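Local coordinates for xylose isomerase domain protein TIM barrel (Planctomyces limnophilus, PDB 3TVA) that binds a magnesium ion in a xylose isomerase-like TIM barrel and may act as an isomerase, at residues P9-I13 against L244-W248; L91-R97 against D133-L137. One frame throughout, in Å; residues are numbered along the deposited sequence.

Contact 1: residues P9-I13 against L244-W248; sequences PYWPI and LTTLW
The indole of W248 turns its edge toward the faces of two other rings, Y10 and W11, and the three form an aromatic cluster at the seam of a TIM barrel, where the chain entering the first strand meets a late helix. Over one face of W11 stands CE3 of W248, 3.7 Å from W11 CZ2 and displaced toward the rim of the ring. The two six-membered rings are nearly perpendicular, their planes at 81° and their centroids 5.4 Å apart, a T-shaped pair. Against Y10 the same edge makes an offset edge-to-face pair with planes at 67°. Here W248 CH2 does the touching, 3.6 Å from Y10 CD1. W248 reaches both partners with its six-membered ring because its chi1 of -176° swings CG away from the backbone N.

W11 drives its benzene end toward the helix. Its CH2 carbon comes beside the CB of L244, CZ3 meets the CG and CD2 of the same leucine, and CZ2 rests 4.1 Å from CB of L247. The other end of the indole is also fixed, since NE1 gives its hydrogen to the backbone O of Y252, and the ring packs on L256 of strand 256-258. R253 adds a cation-pi contact to W248, while L283 of helix 266-287 packs on L244.

The backbone O of L244 lies at the edge of W11, near its plane, 3.2 Å from W11 CH2, and is the acceptor of the helical hydrogen bond from W248 N, 2.9 Å away.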
ATOM      1  N   PRO A   9      -2.944  -9.098 -19.781  1.00 54.93           N
ATOM      2  CA  PRO A   9      -3.242  -7.688 -20.067  1.00 52.42           C
ATOM      3  C   PRO A   9      -2.529  -6.760 -19.096  1.00 42.04           C
ATOM      4  O   PRO A   9      -2.502  -7.022 -17.896  1.00 39.16           O
ATOM      5  CB  PRO A   9      -4.761  -7.594 -19.878  1.00 57.81           C
ATOM      6  CG  PRO A   9      -5.127  -8.767 -19.033  1.00 59.67           C
ATOM      7  CD  PRO A   9      -4.144  -9.849 -19.373  1.00 58.75           C
ATOM      8  N   TYR A  10      -1.952  -5.689 -19.625  1.00 35.41           N
ATOM      9  CA  TYR A  10      -1.170  -4.764 -18.822  1.00 29.33           C
ATOM     10  C   TYR A  10      -2.085  -3.920 -17.984  1.00 23.06           C
ATOM     11  O   TYR A  10      -3.200  -3.594 -18.410  1.00 25.13           O
ATOM     12  CB  TYR A  10      -0.393  -3.807 -19.719  1.00 28.42           C
ATOM     13  CG  TYR A  10       0.436  -4.477 -20.773  1.00 32.22           C
ATOM     14  CD1 TYR A  10       0.539  -3.933 -22.050  1.00 30.32           C
ATOM     15  CD2 TYR A  10       1.138  -5.648 -20.489  1.00 31.90           C
ATOM     16  CE1 TYR A  10       1.318  -4.546 -23.026  1.00 36.06           C
ATOM     17  CE2 TYR A  10       1.912  -6.267 -21.448  1.00 34.09           C
ATOM     18  CZ  TYR A  10       2.002  -5.713 -22.717  1.00 35.84           C
ATOM     19  OH  TYR A  10       2.777  -6.336 -23.669  1.00 33.63           O
ATOM     20  N   TRP A  11      -1.590  -3.526 -16.817  1.00 21.70           N
ATOM     21  CA  TRP A  11      -2.248  -2.505 -16.009  1.00 21.32           C
ATOM     22  C   TRP A  11      -3.742  -2.755 -15.765  1.00 21.73           C
ATOM     23  O   TRP A  11      -4.542  -1.849 -15.959  1.00 21.48           O
ATOM     24  CB  TRP A  11      -2.053  -1.129 -16.667  1.00 19.74           C
ATOM     25  CG  TRP A  11      -0.659  -0.576 -16.522  1.00 22.10           C
ATOM     26  CD1 TRP A  11       0.401  -1.170 -15.888  1.00 21.41           C
ATOM     27  CD2 TRP A  11      -0.182   0.686 -17.002  1.00 19.43           C
ATOM     28  NE1 TRP A  11       1.509  -0.357 -15.953  1.00 21.01           N
ATOM     29  CE2 TRP A  11       1.174   0.794 -16.621  1.00 18.78           C
ATOM     30  CE3 TRP A  11      -0.773   1.742 -17.707  1.00 18.98           C
ATOM     31  CZ2 TRP A  11       1.951   1.908 -16.928  1.00 16.26           C
ATOM     32  CZ3 TRP A  11       0.002   2.847 -18.022  1.00 16.72           C
ATOM     33  CH2 TRP A  11       1.353   2.919 -17.636  1.00 19.56           C
ATOM     34  N   PRO A  12      -4.122  -3.974 -15.327  1.00 21.38           N
ATOM     35  CA  PRO A  12      -5.539  -4.100 -14.957  1.00 24.86           C
ATOM     36  C   PRO A  12      -5.817  -3.124 -13.822  1.00 23.86           C
ATOM     37  O   PRO A  12      -4.944  -2.901 -12.991  1.00 22.37           O
ATOM     38  CB  PRO A  12      -5.655  -5.546 -14.455  1.00 21.71           C
ATOM     39  CG  PRO A  12      -4.265  -5.890 -13.962  1.00 21.59           C
ATOM     40  CD  PRO A  12      -3.331  -5.151 -14.917  1.00 19.40           C
ATOM     41  N   ILE A  13      -6.970  -2.480 -13.838  1.00 23.09           N
ATOM     42  CA  ILE A  13      -7.290  -1.518 -12.793  1.00 28.87           C
ATOM     43  C   ILE A  13      -7.836  -2.222 -11.545  1.00 34.99           C
ATOM     44  O   ILE A  13      -8.448  -3.288 -11.635  1.00 39.48           O
ATOM     45  CB  ILE A  13      -8.176  -0.370 -13.329  1.00 38.73           C
ATOM     46  CG1 ILE A  13      -7.290   0.614 -14.101  1.00 39.12           C
ATOM     47  CG2 ILE A  13      -8.869   0.383 -12.202  1.00 40.35           C
ATOM     48  CD1 ILE A  13      -7.643   0.771 -15.526  1.00 42.74           C
ATOM     49  N   LEU A 244       2.319   7.536 -14.494  1.00 17.46           N
ATOM     50  CA  LEU A 244       2.079   6.383 -15.350  1.00 16.40           C
ATOM     51  C   LEU A 244       3.115   6.218 -16.478  1.00 20.58           C
ATOM     52  O   LEU A 244       3.501   5.095 -16.793  1.00 19.39           O
ATOM     53  CB  LEU A 244       0.667   6.404 -15.923  1.00 18.46           C
ATOM     54  CG  LEU A 244      -0.384   5.608 -15.135  1.00 25.98           C
ATOM     55  CD1 LEU A 244      -0.438   6.079 -13.717  1.00 22.16           C
ATOM     56  CD2 LEU A 244      -1.778   5.699 -15.790  1.00 24.97           C
ATOM     57  N   THR A 245       3.554   7.327 -17.064  0.61 20.05           N
ATOM     58  CA  THR A 245       4.525   7.249 -18.143  0.61 19.24           C
ATOM     59  C   THR A 245       5.869   6.770 -17.588  0.61 19.85           C
ATOM     60  O   THR A 245       6.580   6.012 -18.240  0.61 20.20           O
ATOM     61  CB  THR A 245       4.661   8.600 -18.892  0.61 17.81           C
ATOM     62  OG1 THR A 245       3.353   9.140 -19.158  0.61 19.97           O
ATOM     63  CG2 THR A 245       5.385   8.413 -20.196  0.61 16.68           C
ATOM     64  N   THR A 246       6.199   7.187 -16.369  1.00 14.69           N
ATOM     65  CA  THR A 246       7.407   6.708 -15.696  1.00 17.76           C
ATOM     66  C   THR A 246       7.291   5.222 -15.300  1.00 18.57           C
ATOM     67  O   THR A 246       8.243   4.456 -15.459  1.00 18.82           O
ATOM     68  CB  THR A 246       7.758   7.558 -14.460  1.00 18.60           C
ATOM     69  OG1 THR A 246       7.885   8.929 -14.848  1.00 20.37           O
ATOM     70  CG2 THR A 246       9.063   7.094 -13.845  1.00 15.89           C
ATOM     71  N   LEU A 247       6.126   4.813 -14.801  1.00 16.49           N
ATOM     72  CA  LEU A 247       5.893   3.395 -14.487  1.00 15.82           C
ATOM     73  C   LEU A 247       6.078   2.538 -15.725  1.00 18.30           C
ATOM     74  O   LEU A 247       6.651   1.450 -15.669  1.00 18.78           O
ATOM     75  CB  LEU A 247       4.466   3.175 -13.960  1.00 16.90           C
ATOM     76  CG  LEU A 247       4.213   3.456 -12.473  1.00 21.20           C
ATOM     77  CD1 LEU A 247       2.711   3.370 -12.139  1.00 18.23           C
ATOM     78  CD2 LEU A 247       5.026   2.499 -11.596  1.00 13.55           C
ATOM     79  N   TRP A 248       5.569   3.024 -16.851  1.00 16.38           N
ATOM     80  CA  TRP A 248       5.685   2.268 -18.084  1.00 18.68           C
ATOM     81  C   TRP A 248       7.158   2.104 -18.463  1.00 20.50           C
ATOM     82  O   TRP A 248       7.594   1.008 -18.795  1.00 22.01           O
ATOM     83  CB  TRP A 248       4.920   2.961 -19.206  1.00 18.33           C
ATOM     84  CG  TRP A 248       4.910   2.186 -20.480  1.00 19.16           C
ATOM     85  CD1 TRP A 248       5.621   2.462 -21.626  1.00 22.16           C
ATOM     86  CD2 TRP A 248       4.150   1.004 -20.751  1.00 20.49           C
ATOM     87  NE1 TRP A 248       5.343   1.517 -22.590  1.00 23.94           N
ATOM     88  CE2 TRP A 248       4.446   0.610 -22.076  1.00 28.02           C
ATOM     89  CE3 TRP A 248       3.240   0.242 -20.001  1.00 23.01           C
ATOM     90  CZ2 TRP A 248       3.863  -0.515 -22.668  1.00 27.85           C
ATOM     91  CZ3 TRP A 248       2.667  -0.871 -20.590  1.00 27.67           C
ATOM     92  CH2 TRP A 248       2.980  -1.239 -21.912  1.00 25.08           C
TER

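Contact 2: residues L91-R97 against D133-L137; sequences LVPLETR and DYSEL
R97 and D133 meet end-on in a bidentate salt bridge, a paired arrangement in which each carboxylate oxygen receives its own nitrogen. NH1 of R97 donates to OD1 of D133 at 2.9 Å, and NH2 of R97, in a nearly straight bond, to OD2 at 2.7 Å. Both oxygens use their syn lone pairs, and guanidinium and carboxylate lie nearly coplanar, 14° apart.

Two further N-H groups, one on NE and one on NH2, turn back to the arginine's own loop. NE of R97 reaches the backbone O of L91 at 2.8 Å, close to the guanidinium plane, whereas the second bond of NH2, to the backbone O of V92 at 2.7 Å, is more bent and leaves that plane by 29°. NH2 thus serves two acceptors, and four hydrogen bonds together fix the rotation of the group. The side chain runs extended from the backbone before bending at its third torsion (chi3 -66°), which brings NE and NH2 round to the two carbonyls. An alanine here would remove all four bonds and is likely to leave the D133 carboxylate without its positive mate and the L91 and V92 carbonyls without these donors.

L94 CD2 lies over one face of the guanidinium. At its edge, CG of E136 comes within 3.6 Å of R97 NH1; the E136 carboxylate itself pairs with R139. Beside the salt bridge, CG2 of V92 meets CD2 of L137 at 3.8 Å.

In the barrel, the contact ties the loop between helices 82-88 and 97-114 to the first turns of helix 132-149. R97 belongs to helix 97-114, L137 also packs on F170 of helix 164-174, and strand 118-121 lies between the two segments in sequence.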
ATOM      1  N   LEU A  91       5.619  -1.379  12.687  1.00 17.52           N
ATOM      2  CA  LEU A  91       6.360  -2.296  13.553  1.00 18.90           C
ATOM      3  C   LEU A  91       7.360  -1.534  14.395  1.00 19.13           C
ATOM      4  O   LEU A  91       7.901  -2.055  15.368  1.00 22.60           O
ATOM      5  CB  LEU A  91       7.104  -3.339  12.712  1.00 18.88           C
ATOM      6  CG  LEU A  91       6.243  -4.197  11.781  1.00 17.07           C
ATOM      7  CD1 LEU A  91       7.097  -5.298  11.150  1.00 16.11           C
ATOM      8  CD2 LEU A  91       5.049  -4.801  12.548  1.00 14.72           C
ATOM      9  N   VAL A  92       7.593  -0.283  14.029  1.00 19.07           N
ATOM     10  CA  VAL A  92       8.626   0.517  14.695  1.00 19.25           C
ATOM     11  C   VAL A  92       8.393   0.802  16.203  1.00 18.14           C
ATOM     12  O   VAL A  92       9.304   0.594  17.012  1.00 19.76           O
ATOM     13  CB  VAL A  92       8.955   1.805  13.873  1.00 20.73           C
ATOM     14  CG1 VAL A  92       9.718   2.824  14.715  1.00 21.90           C
ATOM     15  CG2 VAL A  92       9.739   1.437  12.617  1.00 20.03           C
ATOM     16  N   PRO A  93       7.179   1.258  16.596  1.00 17.74           N
ATOM     17  CA  PRO A  93       6.949   1.493  18.034  1.00 20.26           C
ATOM     18  C   PRO A  93       7.186   0.244  18.892  1.00 24.38           C
ATOM     19  O   PRO A  93       6.748  -0.857  18.543  1.00 20.95           O
ATOM     20  CB  PRO A  93       5.469   1.914  18.097  1.00 17.75           C
ATOM     21  CG  PRO A  93       5.219   2.543  16.737  1.00 17.89           C
ATOM     22  CD  PRO A  93       6.020   1.669  15.781  1.00 16.76           C
ATOM     23  N   LEU A  94       7.867   0.425  20.017  1.00 21.46           N
ATOM     24  CA  LEU A  94       8.364  -0.711  20.779  1.00 23.82           C
ATOM     25  C   LEU A  94       7.283  -1.450  21.552  1.00 22.30           C
ATOM     26  O   LEU A  94       7.321  -2.673  21.653  1.00 20.10           O
ATOM     27  CB  LEU A  94       9.487  -0.260  21.709  1.00 27.35           C
ATOM     28  CG  LEU A  94      10.741   0.192  20.955  1.00 31.15           C
ATOM     29  CD1 LEU A  94      11.756   0.811  21.914  1.00 31.73           C
ATOM     30  CD2 LEU A  94      11.342  -0.996  20.224  1.00 32.18           C
ATOM     31  N   GLU A  95       6.337  -0.707  22.119  1.00 19.18           N
ATOM     32  CA  GLU A  95       5.294  -1.299  22.947  1.00 21.21           C
ATOM     33  C   GLU A  95       4.473  -2.340  22.174  1.00 19.35           C
ATOM     34  O   GLU A  95       4.192  -3.443  22.668  1.00 20.69           O
ATOM     35  CB  GLU A  95       4.378  -0.205  23.505  1.00 21.78           C
ATOM     36  CG  GLU A  95       3.194  -0.724  24.287  1.00 30.86           C
ATOM     37  CD  GLU A  95       2.191   0.382  24.639  1.00 39.15           C
ATOM     38  OE1 GLU A  95       2.303   1.506  24.095  1.00 41.34           O
ATOM     39  OE2 GLU A  95       1.292   0.123  25.467  1.00 40.45           O
ATOM     40  N   THR A  96       4.100  -1.986  20.955  1.00 16.71           N
ATOM     41  CA  THR A  96       3.201  -2.825  20.163  1.00 20.02           C
ATOM     42  C   THR A  96       3.935  -3.749  19.179  1.00 17.19           C
ATOM     43  O   THR A  96       3.307  -4.493  18.433  1.00 14.74           O
ATOM     44  CB  THR A  96       2.184  -1.939  19.422  1.00 17.77           C
ATOM     45  OG1 THR A  96       2.895  -0.913  18.719  1.00 19.02           O
ATOM     46  CG2 THR A  96       1.218  -1.277  20.428  1.00 16.90           C
ATOM     47  N   ARG A  97       5.264  -3.704  19.177  1.00 17.92           N
ATOM     48  CA  ARG A  97       6.020  -4.404  18.143  1.00 18.55           C
ATOM     49  C   ARG A  97       5.777  -5.925  18.108  1.00 19.44           C
ATOM     50  O   ARG A  97       5.486  -6.471  17.045  1.00 18.46           O
ATOM     51  CB  ARG A  97       7.526  -4.118  18.248  1.00 15.24           C
ATOM     52  CG  ARG A  97       8.350  -4.876  17.174  1.00 19.48           C
ATOM     53  CD  ARG A  97       9.835  -4.503  17.224  1.00 21.37           C
ATOM     54  NE  ARG A  97      10.036  -3.103  16.847  1.00 22.67           N
ATOM     55  CZ  ARG A  97      11.203  -2.475  16.939  1.00 23.26           C
ATOM     56  NH1 ARG A  97      12.273  -3.130  17.376  1.00 24.64           N
ATOM     57  NH2 ARG A  97      11.307  -1.202  16.583  1.00 19.90           N
ATOM     58  N   ASP A 133      18.089   0.838  17.542  0.54 43.87           N
ATOM     59  CA  ASP A 133      16.855   0.134  17.185  0.54 40.56           C
ATOM     60  C   ASP A 133      16.775  -0.216  15.698  0.54 36.07           C
ATOM     61  O   ASP A 133      15.961  -1.047  15.300  0.54 35.27           O
ATOM     62  CB  ASP A 133      15.585   0.861  17.632  0.54 39.33           C
ATOM     63  CG  ASP A 133      14.328   0.026  17.385  0.54 33.30           C
ATOM     64  OD1 ASP A 133      14.272  -1.133  17.855  0.54 30.49           O
ATOM     65  OD2 ASP A 133      13.418   0.507  16.685  0.54 30.76           O
ATOM     66  N   TYR A 134      17.648   0.335  14.863  1.00 36.90           N
ATOM     67  CA  TYR A 134      17.643  -0.014  13.427  1.00 35.48           C
ATOM     68  C   TYR A 134      17.882  -1.455  13.150  1.00 29.89           C
ATOM     69  O   TYR A 134      17.083  -2.084  12.481  1.00 28.39           O
ATOM     70  CB  TYR A 134      18.708   0.754  12.679  1.00 36.54           C
ATOM     71  CG  TYR A 134      18.723   0.606  11.183  1.00 32.09           C
ATOM     72  CD1 TYR A 134      19.564  -0.281  10.568  1.00 30.66           C
ATOM     73  CD2 TYR A 134      17.922   1.370  10.398  1.00 30.00           C
ATOM     74  CE1 TYR A 134      19.595  -0.394   9.234  1.00 29.75           C
ATOM     75  CE2 TYR A 134      17.946   1.268   9.089  1.00 27.70           C
ATOM     76  CZ  TYR A 134      18.786   0.381   8.500  1.00 29.07           C
ATOM     77  OH  TYR A 134      18.800   0.308   7.179  1.00 25.59           O
ATOM     78  N   SER A 135      18.879  -1.939  13.872  0.50 29.37           N
ATOM     79  CA  SER A 135      19.217  -3.308  13.703  0.50 29.14           C
ATOM     80  C   SER A 135      18.161  -4.286  14.152  0.50 29.69           C
ATOM     81  O   SER A 135      17.885  -5.216  13.493  0.50 28.26           O
ATOM     82  CB  SER A 135      20.614  -3.578  14.239  0.50 32.69           C
ATOM     83  OG  SER A 135      21.536  -2.641  13.670  0.50 30.62           O
ATOM     84  N   GLU A 136      17.488  -3.983  15.237  1.00 28.53           N
ATOM     85  CA  GLU A 136      16.372  -4.768  15.744  1.00 32.67           C
ATOM     86  C   GLU A 136      15.205  -4.775  14.734  1.00 26.11           C
ATOM     87  O   GLU A 136      14.529  -5.787  14.549  1.00 26.78           O
ATOM     88  CB  GLU A 136      15.924  -4.207  17.103  1.00 42.26           C
ATOM     89  CG  GLU A 136      15.174  -5.186  17.984  1.00 57.26           C
ATOM     90  CD  GLU A 136      16.068  -5.962  18.956  1.00 74.37           C
ATOM     91  OE1 GLU A 136      17.303  -5.743  18.965  1.00 80.36           O
ATOM     92  OE2 GLU A 136      15.531  -6.808  19.712  1.00 79.32           O
ATOM     93  N   LEU A 137      14.976  -3.645  14.080  1.00 24.52           N
ATOM     94  CA  LEU A 137      13.921  -3.549  13.070  1.00 24.74           C
ATOM     95  C   LEU A 137      14.258  -4.408  11.834  1.00 24.53           C
ATOM     96  O   LEU A 137      13.395  -5.104  11.289  1.00 19.82           O
ATOM     97  CB  LEU A 137      13.694  -2.094  12.649  1.00 21.98           C
ATOM     98  CG  LEU A 137      12.637  -1.940  11.544  1.00 23.10           C
ATOM     99  CD1 LEU A 137      11.255  -2.359  12.073  1.00 20.65           C
ATOM    100  CD2 LEU A 137      12.575  -0.521  10.967  1.00 23.51           C
TER

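In the fold
Both contacts belong to one TIM barrel, but they lie on opposite sides of the chain's centre, with their own centres 35 Å apart and nearest atoms about 23 Å apart. Along the chain, contact 2 falls wholly between the two halves of contact 1. Contact 1 spans 230 intervening residues, bringing the lead-in to strand 13-18 against helix 240-249, where the barrel closes as strand 13-18 pairs with strand 256-258. Contact 2 is far more local, joining the approach to helix 97-114 with helix 132-149, strand 118-121 coming between them along the chain. Neither includes a magnesium ligand; the side chain of L247 in contact 1 stands about 13 Å from the ion.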